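Local coordinates for Exo-beta-1,3-glucanase (Streptomyces sp. SirexAA-E, PDB 4PEY), which hydrolyses laminarin and laminarioligosaccharides as a secreted exo-beta-1,3-glucanase, releasing glucose and laminaribiose, at residues T63-N68 against T88-V93. The protein carries 1 engineered substitution. Residues are numbered along the deposited sequence; the frame is centred on the assembly and turned at random.
Sequences TYNDIN and TFNGDV. With BGC (beta-D-glucopyranose), chain C.
An asparagine ladder marks the corner where two successive coils of a parallel beta-helix stack: Asn65 and Asn90 lie side by side, and Asn90 ND2 gives a nearly straight hydrogen bond (169°) to Asn65 OD1 at 2.8 Å. The two amides are almost coplanar, and Asn90 OD1 passes the ladder on to Asn118 of the next coil. Asparagine suits this place because one amide can accept from one coil and donate to the other. Before the corner the strands pair in parallel, Tyr64 N bonding to Thr88 O and Asn90 N to Tyr64 O (2.7 Å). Coils stacked in this way build the right-handed beta-helix of glycoside hydrolase family 55, and here the register slips by one residue, a beta bulge, as the corner is turned. Pairing then resumes with Asp92 N to Ile67 O at 3.0 Å. Gly91 fits beside Ile67 because its backbone angles and the nearby Ile67 O leave no room for a CB. Inside the coils, Phe89 and Tyr64 form an offset edge-to-face pair, the edge of Phe89 toward the face of Tyr64, planes at 70°, while Ile67 CD1 lies over one Phe89 face, 3.9 Å from the centroid. An Ile67 chain fully extended beyond CB (chi1 -178°) carries that methyl out over the ring. Beyond the corner, Asn68 and Asp92 belong to a glycan pocket: Asn68 ND2 is 3.1 Å from O5 of a bound glucose, and its OD1 accepts from Thr94. Asp92 OD1 takes a bond from Val120 N and another from a water that also donates to Ile67 O.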
loop_
_atom_site.group_PDB
_atom_site.type_symbol
_atom_site.label_atom_id
_atom_site.label_comp_id
_atom_site.label_asym_id
_atom_site.label_seq_id
_atom_site.Cartn_x
_atom_site.Cartn_y
_atom_site.Cartn_z
ATOM N N THR A 63 -21.462 9.245 17.829
ATOM C CA THR A 63 -20.384 9.997 18.458
ATOM C C THR A 63 -19.814 9.210 19.630
ATOM O O THR A 63 -20.557 8.721 20.486
ATOM C CB THR A 63 -20.873 11.386 18.933
ATOM O OG1 THR A 63 -21.330 12.138 17.804
ATOM C CG2 THR A 63 -19.753 12.154 19.624
ATOM N N TYR A 64 -18.490 9.090 19.651
ATOM C CA TYR A 64 -17.782 8.318 20.657
ATOM C C TYR A 64 -16.894 9.239 21.459
ATOM O O TYR A 64 -16.183 10.061 20.886
ATOM C CB TYR A 64 -16.951 7.211 20.002
ATOM C CG TYR A 64 -17.807 6.220 19.252
ATOM C CD1 TYR A 64 -18.214 6.472 17.942
ATOM C CD2 TYR A 64 -18.226 5.042 19.858
ATOM C CE1 TYR A 64 -19.015 5.578 17.257
ATOM C CE2 TYR A 64 -19.022 4.132 19.173
ATOM C CZ TYR A 64 -19.412 4.408 17.877
ATOM O OH TYR A 64 -20.209 3.517 17.196
ATOM N N ASN A 65 -16.945 9.106 22.780
ATOM C CA ASN A 65 -16.171 9.963 23.662
ATOM C C ASN A 65 -15.115 9.190 24.428
ATOM O O ASN A 65 -15.211 7.964 24.572
ATOM C CB ASN A 65 -17.097 10.676 24.640
ATOM C CG ASN A 65 -18.135 11.506 23.935
ATOM O OD1 ASN A 65 -17.799 12.468 23.258
ATOM N ND2 ASN A 65 -19.405 11.135 24.081
ATOM N N ASP A 66 -14.113 9.918 24.916
ATOM C CA ASP A 66 -13.106 9.357 25.814
ATOM C C ASP A 66 -12.434 8.146 25.202
ATOM O O ASP A 66 -12.242 7.126 25.864
ATOM C CB ASP A 66 -13.742 8.982 27.153
ATOM C CG ASP A 66 -14.601 10.098 27.713
ATOM O OD1 ASP A 66 -14.051 11.180 27.998
ATOM O OD2 ASP A 66 -15.827 9.901 27.861
ATOM N N ILE A 67 -12.077 8.253 23.932
ATOM C CA ILE A 67 -11.474 7.117 23.256
ATOM C C ILE A 67 -10.082 7.450 22.723
ATOM O O ILE A 67 -9.886 8.458 22.058
ATOM C CB ILE A 67 -12.382 6.614 22.107
ATOM C CG1 ILE A 67 -11.763 5.395 21.420
ATOM C CG2 ILE A 67 -12.704 7.733 21.109
ATOM C CD1 ILE A 67 -12.668 4.781 20.398
ATOM N N ASN A 68 -9.108 6.617 23.076
ATOM C CA ASN A 68 -7.801 6.647 22.445
ATOM C C ASN A 68 -7.565 5.253 21.914
ATOM O O ASN A 68 -7.140 4.353 22.645
ATOM C CB ASN A 68 -6.687 7.074 23.415
ATOM C CG ASN A 68 -5.328 7.195 22.726
ATOM O OD1 ASN A 68 -5.238 7.164 21.491
ATOM N ND2 ASN A 68 -4.267 7.333 23.518
ATOM N N THR A 88 -17.902 9.859 14.525
ATOM C CA THR A 88 -16.970 10.834 15.067
ATOM C C THR A 88 -16.405 10.379 16.409
ATOM O O THR A 88 -17.150 9.975 17.304
ATOM C CB THR A 88 -17.650 12.213 15.238
ATOM O OG1 THR A 88 -18.060 12.707 13.955
ATOM C CG2 THR A 88 -16.689 13.217 15.871
ATOM N N PHE A 89 -15.083 10.437 16.529
ATOM C CA PHE A 89 -14.399 10.191 17.796
ATOM C C PHE A 89 -14.023 11.511 18.436
ATOM O O PHE A 89 -13.307 12.313 17.822
ATOM C CB PHE A 89 -13.097 9.390 17.621
ATOM C CG PHE A 89 -13.274 7.928 17.282
ATOM C CD1 PHE A 89 -14.516 7.382 17.002
ATOM C CD2 PHE A 89 -12.159 7.101 17.244
ATOM C CE1 PHE A 89 -14.646 6.028 16.694
ATOM C CE2 PHE A 89 -12.276 5.757 16.933
ATOM C CZ PHE A 89 -13.519 5.219 16.656
ATOM N N ASN A 90 -14.488 11.745 19.657
ATOM C CA ASN A 90 -13.856 12.741 20.498
ATOM C C ASN A 90 -12.712 12.018 21.177
ATOM O O ASN A 90 -12.880 11.349 22.201
ATOM C CB ASN A 90 -14.855 13.358 21.467
ATOM C CG ASN A 90 -15.866 14.207 20.745
ATOM O OD1 ASN A 90 -15.500 14.999 19.867
ATOM N ND2 ASN A 90 -17.140 14.017 21.056
ATOM N N GLY A 91 -11.555 12.103 20.531
ATOM C CA GLY A 91 -10.428 11.258 20.862
ATOM C C GLY A 91 -9.595 10.971 19.631
ATOM O O GLY A 91 -9.638 11.729 18.662
ATOM N N ASP A 92 -8.852 9.862 19.666
ATOM C CA ASP A 92 -7.749 9.645 18.743
ATOM C C ASP A 92 -7.734 8.242 18.153
ATOM O O ASP A 92 -8.228 7.285 18.763
ATOM C CB ASP A 92 -6.405 9.883 19.447
ATOM C CG ASP A 92 -6.230 11.316 19.943
ATOM O OD1 ASP A 92 -7.068 11.802 20.740
ATOM O OD2 ASP A 92 -5.230 11.953 19.547
ATOM N N VAL A 93 -7.146 8.133 16.968
ATOM C CA VAL A 93 -6.739 6.850 16.414
ATOM C C VAL A 93 -5.215 6.926 16.307
ATOM O O VAL A 93 -4.665 7.592 15.426
ATOM C CB VAL A 93 -7.404 6.564 15.050
ATOM C CG1 VAL A 93 -6.811 5.328 14.419
ATOM C CG2 VAL A 93 -8.910 6.386 15.227
HETATM C C2 BGC C . -0.714 9.849 21.460
HETATM C C3 BGC C . -1.021 11.342 21.462
HETATM C C4 BGC C . -2.325 11.640 22.205
HETATM C C5 BGC C . -2.354 10.937 23.559
HETATM C C6 BGC C . -3.719 11.062 24.225
HETATM C C1 BGC C . -0.782 9.314 22.885
HETATM O O2 BGC C . 0.571 9.610 20.909
HETATM O O3 BGC C . -1.100 11.793 20.132
HETATM O O4 BGC C . -2.458 13.034 22.403
HETATM O O5 BGC C . -2.069 9.564 23.407
HETATM O O6 BGC C . -3.604 10.813 25.608
HETATM O O HOH W 1 -7.591 10.253 22.991
#